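Local coordinates for protein folylpolyglutamate synthase (FolC) (Helicobacter pylori, PDB 6K8C) that probably adds glutamate to dihydropteroate and, in successive ATP-dependent steps, to reduced folates, yielding dihydrofolate and folylpolyglutamates, at residues 295-300 against 327-332; 307-312 against 371-376. All blocks are in the same frame, centred on the assembly; numbering follows the deposited sequence.

Interaction 1. Residues 295-300 against 327-332; sequences ALKEEI and LKPVIK
V330 carries the contact between 295-300 and 327-332, pointing its two methyl groups at neighbouring side chains of the helix. Its CG1 meets the CG methylene of K297 at 3.9 Å, while CG2 lies 3.9 Å from CD1 of I300. V330 CB also rests on the I300 branch methyl CG2, at 4.0 Å, so both branches of the isoleucine are used. The beta-branched side chains of I300 and V330 approach at a slant, each directed at the other segment.

K297 and I300, one helical turn apart, thus both pack on V330. The lysine sends CG anti to its backbone N (chi1 167°), which lays the start of its chain over the valine; a bend at chi3 (73°) then leads the ammonium group toward the 3-10 turn at 328-329. There NZ comes within 4.0 Å of P329 CG, a van der Waals contact, and is hydrogen-bonded to the carbonyl oxygen of I326.

L327 turns the end of its side chain to the helix, its CD2 lying 4.1 Å from the backbone N of K297. I331 contributes more loosely, its CD1 4.5 Å from CD1 of I300.

Strand 308-312, helix 320-327 and strand 331-336 form a beta-alpha-beta unit of the C-terminal glutamate-ligase domain of the Mur ligase type, and helix 290-303 packs on the turn through 328-329 by which its helix gives way to the second strand. Beneath the contact, I300 also packs on I308 of strand 308-312 and L374 of strand 373-376, while L296 reaches L283 of strand 282-285.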
loop_
_atom_site.group_PDB
_atom_site.type_symbol
_atom_site.label_atom_id
_atom_site.label_comp_id
_atom_site.label_asym_id
_atom_site.label_seq_id
_atom_site.Cartn_x
_atom_site.Cartn_y
_atom_site.Cartn_z
ATOM N N ALA A 295 -5.075 -4.147 16.686
ATOM C CA ALA A 295 -5.441 -2.735 16.658
ATOM C C ALA A 295 -6.917 -2.549 16.334
ATOM O O ALA A 295 -7.567 -1.638 16.864
ATOM C CB ALA A 295 -4.577 -1.995 15.640
ATOM N N LEU A 296 -7.468 -3.394 15.461
ATOM C CA LEU A 296 -8.883 -3.263 15.134
ATOM C C LEU A 296 -9.761 -3.716 16.293
ATOM O O LEU A 296 -10.823 -3.131 16.539
ATOM C CB LEU A 296 -9.200 -4.053 13.869
ATOM C CG LEU A 296 -8.664 -3.348 12.622
ATOM C CD1 LEU A 296 -8.411 -4.346 11.532
ATOM C CD2 LEU A 296 -9.634 -2.275 12.152
ATOM N N LYS A 297 -9.339 -4.755 17.014
ATOM C CA LYS A 297 -10.046 -5.136 18.231
ATOM C C LYS A 297 -10.145 -3.953 19.187
ATOM O O LYS A 297 -11.216 -3.666 19.733
ATOM C CB LYS A 297 -9.339 -6.316 18.903
ATOM C CG LYS A 297 -9.820 -6.589 20.326
ATOM C CD LYS A 297 -9.585 -8.050 20.733
ATOM C CE LYS A 297 -8.111 -8.348 20.990
ATOM N NZ LYS A 297 -7.892 -9.757 21.479
ATOM N N GLU A 298 -9.029 -3.246 19.388
ATOM C CA GLU A 298 -9.033 -2.089 20.278
ATOM C C GLU A 298 -9.927 -0.982 19.734
ATOM O O GLU A 298 -10.642 -0.321 20.495
ATOM C CB GLU A 298 -7.607 -1.575 20.480
ATOM C CG GLU A 298 -6.749 -2.430 21.404
ATOM C CD GLU A 298 -7.535 -3.015 22.564
ATOM O OE1 GLU A 298 -7.596 -4.260 22.679
ATOM O OE2 GLU A 298 -8.087 -2.228 23.364
ATOM N N GLU A 299 -9.906 -0.770 18.417
ATOM C CA GLU A 299 -10.758 0.259 17.831
ATOM C C GLU A 299 -12.225 -0.143 17.862
ATOM O O GLU A 299 -13.097 0.721 18.003
ATOM C CB GLU A 299 -10.313 0.557 16.403
ATOM C CG GLU A 299 -9.239 1.628 16.338
ATOM C CD GLU A 299 -9.814 3.027 16.270
ATOM O OE1 GLU A 299 -9.842 3.701 17.319
ATOM O OE2 GLU A 299 -10.241 3.452 15.175
ATOM N N ILE A 300 -12.518 -1.438 17.740
ATOM C CA ILE A 300 -13.893 -1.901 17.903
ATOM C C ILE A 300 -14.387 -1.616 19.316
ATOM O O ILE A 300 -15.530 -1.188 19.517
ATOM C CB ILE A 300 -13.995 -3.399 17.560
ATOM C CG1 ILE A 300 -13.909 -3.615 16.044
ATOM C CG2 ILE A 300 -15.292 -3.973 18.099
ATOM C CD1 ILE A 300 -13.717 -5.078 15.662
ATOM N N LEU A 327 -9.418 -11.637 17.083
ATOM C CA LEU A 327 -10.633 -10.839 16.969
ATOM C C LEU A 327 -11.802 -11.441 17.736
ATOM O O LEU A 327 -12.711 -10.703 18.133
ATOM C CB LEU A 327 -11.021 -10.665 15.498
ATOM C CG LEU A 327 -10.086 -9.756 14.696
ATOM C CD1 LEU A 327 -10.297 -9.931 13.197
ATOM C CD2 LEU A 327 -10.311 -8.312 15.113
ATOM N N LYS A 328 -11.796 -12.756 17.960
ATOM C CA LYS A 328 -12.944 -13.425 18.572
ATOM C C LYS A 328 -13.507 -12.735 19.814
ATOM O O LYS A 328 -14.741 -12.677 19.939
ATOM C CB LYS A 328 -12.579 -14.879 18.917
ATOM C CG LYS A 328 -13.748 -15.641 19.524
ATOM C CD LYS A 328 -13.389 -17.070 19.885
ATOM C CE LYS A 328 -14.556 -17.736 20.598
ATOM N NZ LYS A 328 -14.181 -19.087 21.090
ATOM N N PRO A 329 -12.704 -12.207 20.748
ATOM C CA PRO A 329 -13.302 -11.582 21.943
ATOM C C PRO A 329 -14.267 -10.440 21.653
ATOM O O PRO A 329 -15.073 -10.109 22.530
ATOM C CB PRO A 329 -12.078 -11.093 22.729
ATOM C CG PRO A 329 -11.013 -12.050 22.360
ATOM C CD PRO A 329 -11.244 -12.354 20.900
ATOM N N VAL A 330 -14.230 -9.829 20.466
ATOM C CA VAL A 330 -15.148 -8.740 20.148
ATOM C C VAL A 330 -16.071 -9.087 18.986
ATOM O O VAL A 330 -16.747 -8.200 18.456
ATOM C CB VAL A 330 -14.395 -7.424 19.860
ATOM C CG1 VAL A 330 -13.655 -6.935 21.099
ATOM C CG2 VAL A 330 -13.438 -7.591 18.689
ATOM N N ILE A 331 -16.117 -10.353 18.574
ATOM C CA ILE A 331 -16.864 -10.775 17.394
ATOM C C ILE A 331 -17.897 -11.811 17.817
ATOM O O ILE A 331 -17.547 -12.837 18.411
ATOM C CB ILE A 331 -15.943 -11.347 16.305
ATOM C CG1 ILE A 331 -14.994 -10.261 15.790
ATOM C CG2 ILE A 331 -16.780 -11.908 15.153
ATOM C CD1 ILE A 331 -15.715 -9.044 15.208
ATOM N N LYS A 332 -19.165 -11.549 17.498
ATOM C CA LYS A 332 -20.235 -12.486 17.812
ATOM C C LYS A 332 -20.609 -13.382 16.643
ATOM O O LYS A 332 -21.226 -14.429 16.860
ATOM C CB LYS A 332 -21.484 -11.734 18.290
ATOM C CG LYS A 332 -22.156 -10.873 17.221
ATOM C CD LYS A 332 -23.267 -10.039 17.835
ATOM C CE LYS A 332 -23.964 -9.173 16.792
ATOM N NZ LYS A 332 -25.074 -8.398 17.415
#

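Interaction 2. Residues 307-312 against 371-376; sequences KIILIY and ENYLVY
I309 and I311 of strand 308-312 take alternate places in a parallel ladder with N372, L374 and Y376. I309 N donates to N372 O at 3.0 Å, and its own carbonyl accepts L374 N. I311 repeats the pattern: its N gives a short bond of 2.7 Å to L374 O, and its O receives Y376 N. The first bond is nearly straight at hydrogen, yet its donor stands 23° from the plane of the N372 carbonyl. CA-H...O contacts supplement the ladder, among them Y373 CA to I309 O at 3.2 Å.

Apolar contacts cover both faces. On one, I309 and Y373 lie side by side, and I309 CB comes 3.6 Å from CD2 of the phenol ring. I311 CD1 reaches the same ring carbon, also at 3.6 Å, and touches V375 CG2 as well, bridging two residues of the partner strand. On the other face, the side chains of L310 and L374 run alongside each other, with L310 CD1 3.7 Å from L374 CD2. I308 holds CG1 between its backbone N and carbonyl carbon (chi1 71°), which carries CD1 over the partner strand to L374 CB. Y312 and Y376 point to the face of L310 and L374, their hydroxyls hydrogen-bonded to H288 and S292 respectively.

Water extends the polar link at the strand entry: one molecule donates to K307 O and accepts from N372 ND2, each at 3.0 Å.

The contact pairs neighbouring inner parallel strands of the alpha/beta glutamate-ligase domain, flanked in its mixed sheet by strands 282-285 and 331-336. Helices 290-303 and 320-327 cover the face bearing L310, L374 and Y376, whereas on the other F364 packs on I311 and V367 on Y373.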
loop_
_atom_site.group_PDB
_atom_site.type_symbol
_atom_site.label_atom_id
_atom_site.label_comp_id
_atom_site.label_asym_id
_atom_site.label_seq_id
_atom_site.Cartn_x
_atom_site.Cartn_y
_atom_site.Cartn_z
ATOM N N LYS A 307 -19.834 -6.457 21.145
ATOM C CA LYS A 307 -19.461 -7.440 20.137
ATOM C C LYS A 307 -20.152 -7.109 18.822
ATOM O O LYS A 307 -21.321 -6.715 18.800
ATOM C CB LYS A 307 -19.833 -8.852 20.590
ATOM C CG LYS A 307 -18.962 -9.415 21.710
ATOM C CD LYS A 307 -19.029 -10.943 21.740
ATOM C CE LYS A 307 -18.482 -11.505 23.046
ATOM N NZ LYS A 307 -18.656 -12.984 23.123
ATOM N N ILE A 308 -19.424 -7.260 17.716
ATOM C CA ILE A 308 -19.941 -6.918 16.400
ATOM C C ILE A 308 -19.783 -8.117 15.473
ATOM O O ILE A 308 -19.297 -9.175 15.865
ATOM C CB ILE A 308 -19.256 -5.669 15.803
ATOM C CG1 ILE A 308 -17.813 -5.978 15.390
ATOM C CG2 ILE A 308 -19.294 -4.513 16.791
ATOM C CD1 ILE A 308 -17.144 -4.817 14.681
ATOM N N ILE A 309 -20.205 -7.932 14.228
ATOM C CA ILE A 309 -20.140 -8.965 13.201
ATOM C C ILE A 309 -18.920 -8.716 12.328
ATOM O O ILE A 309 -18.633 -7.574 11.952
ATOM C CB ILE A 309 -21.434 -8.974 12.364
ATOM C CG1 ILE A 309 -22.645 -9.240 13.268
ATOM C CG2 ILE A 309 -21.353 -9.997 11.239
ATOM C CD1 ILE A 309 -23.971 -9.277 12.518
ATOM N N LEU A 310 -18.200 -9.782 11.998
ATOM C CA LEU A 310 -17.043 -9.697 11.117
ATOM C C LEU A 310 -17.425 -10.142 9.710
ATOM O O LEU A 310 -17.976 -11.233 9.529
ATOM C CB LEU A 310 -15.893 -10.559 11.648
ATOM C CG LEU A 310 -14.595 -10.498 10.841
ATOM C CD1 LEU A 310 -13.958 -9.118 10.958
ATOM C CD2 LEU A 310 -13.624 -11.573 11.312
ATOM N N ILE A 311 -17.135 -9.299 8.722
ATOM C CA ILE A 311 -17.271 -9.646 7.309
ATOM C C ILE A 311 -15.869 -9.912 6.782
ATOM O O ILE A 311 -15.014 -9.018 6.801
ATOM C CB ILE A 311 -17.973 -8.526 6.520
ATOM C CG1 ILE A 311 -19.413 -8.370 7.007
ATOM C CG2 ILE A 311 -17.956 -8.818 5.021
ATOM C CD1 ILE A 311 -20.053 -7.039 6.633
ATOM N N TYR A 312 -15.619 -11.137 6.321
ATOM C CA TYR A 312 -14.249 -11.629 6.297
ATOM C C TYR A 312 -14.019 -12.632 5.176
ATOM O O TYR A 312 -14.873 -13.477 4.888
ATOM C CB TYR A 312 -13.910 -12.284 7.648
ATOM C CG TYR A 312 -12.534 -12.912 7.737
ATOM C CD1 TYR A 312 -11.427 -12.157 8.108
ATOM C CD2 TYR A 312 -12.345 -14.262 7.464
ATOM C CE1 TYR A 312 -10.165 -12.729 8.197
ATOM C CE2 TYR A 312 -11.090 -14.840 7.546
ATOM C CZ TYR A 312 -10.004 -14.069 7.915
ATOM O OH TYR A 312 -8.753 -14.641 7.999
ATOM N N GLU A 371 -27.121 -3.520 13.152
ATOM C CA GLU A 371 -25.919 -4.238 13.549
ATOM C C GLU A 371 -24.678 -3.455 13.136
ATOM O O GLU A 371 -24.729 -2.588 12.261
ATOM C CB GLU A 371 -25.881 -5.642 12.926
ATOM C CG GLU A 371 -27.088 -6.512 13.264
ATOM C CD GLU A 371 -26.972 -7.190 14.618
ATOM O OE1 GLU A 371 -25.992 -6.923 15.347
ATOM O OE2 GLU A 371 -27.866 -7.996 14.955
ATOM N N ASN A 372 -23.558 -3.770 13.786
ATOM C CA ASN A 372 -22.269 -3.164 13.486
ATOM C C ASN A 372 -21.330 -4.207 12.892
ATOM O O ASN A 372 -21.415 -5.396 13.212
ATOM C CB ASN A 372 -21.647 -2.545 14.737
ATOM C CG ASN A 372 -22.538 -1.491 15.363
ATOM O OD1 ASN A 372 -23.038 -0.603 14.674
ATOM N ND2 ASN A 372 -22.737 -1.580 16.672
ATOM N N TYR A 373 -20.429 -3.752 12.020
ATOM C CA TYR A 373 -19.628 -4.663 11.213
ATOM C C TYR A 373 -18.195 -4.175 11.093
ATOM O O TYR A 373 -17.948 -2.969 10.997
ATOM C CB TYR A 373 -20.204 -4.814 9.800
ATOM C CG TYR A 373 -21.625 -5.313 9.757
ATOM C CD1 TYR A 373 -22.693 -4.425 9.804
ATOM C CD2 TYR A 373 -21.904 -6.672 9.655
ATOM C CE1 TYR A 373 -24.001 -4.873 9.760
ATOM C CE2 TYR A 373 -23.217 -7.134 9.610
ATOM C CZ TYR A 373 -24.260 -6.225 9.662
ATOM O OH TYR A 373 -25.568 -6.655 9.619
ATOM N N LEU A 374 -17.259 -5.124 11.086
ATOM C CA LEU A 374 -15.902 -4.906 10.602
ATOM C C LEU A 374 -15.723 -5.701 9.317
ATOM O O LEU A 374 -15.967 -6.913 9.294
ATOM C CB LEU A 374 -14.848 -5.330 11.637
ATOM C CG LEU A 374 -13.396 -5.395 11.128
ATOM C CD1 LEU A 374 -12.921 -4.036 10.632
ATOM C CD2 LEU A 374 -12.443 -5.937 12.204
ATOM N N VAL A 375 -15.325 -5.014 8.248
ATOM C CA VAL A 375 -14.969 -5.636 6.980
ATOM C C VAL A 375 -13.448 -5.705 6.929
ATOM O O VAL A 375 -12.774 -4.676 7.033
ATOM C CB VAL A 375 -15.537 -4.845 5.789
ATOM C CG1 VAL A 375 -15.036 -5.419 4.466
ATOM C CG2 VAL A 375 -17.064 -4.830 5.844
ATOM N N TYR A 376 -12.902 -6.911 6.780
ATOM C CA TYR A 376 -11.487 -7.124 7.043
ATOM C C TYR A 376 -10.957 -8.284 6.213
ATOM O O TYR A 376 -11.638 -9.296 6.025
ATOM C CB TYR A 376 -11.273 -7.406 8.534
ATOM C CG TYR A 376 -9.846 -7.562 8.993
ATOM C CD1 TYR A 376 -8.920 -6.543 8.832
ATOM C CD2 TYR A 376 -9.437 -8.718 9.645
ATOM C CE1 TYR A 376 -7.611 -6.685 9.286
ATOM C CE2 TYR A 376 -8.138 -8.868 10.094
ATOM C CZ TYR A 376 -7.230 -7.849 9.917
ATOM O OH TYR A 376 -5.935 -8.000 10.378
HETATM O O HOH W 1 -22.881 -4.345 17.768
#

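From the N terminus, the chain runs through helix 290-303 into strand 308-312, then through helix 320-327 into strand 331-336, and comes back much later as strand 373-376. Interaction 1 closes the first loop, with 26 residues between its segments; interaction 2 closes a longer one, with 58. Because 307-312 lies inside the first loop and 371-376 beyond it, the two closures cross rather than nest. Their centres are about 9 Å apart. I300 CD1 packs 3.6 Å from I308 CD1, and a salt bridge joins K332 NZ to E371 OE1 at 2.7 Å. Together they tie two helices to three adjacent strands of the C-terminal sheet.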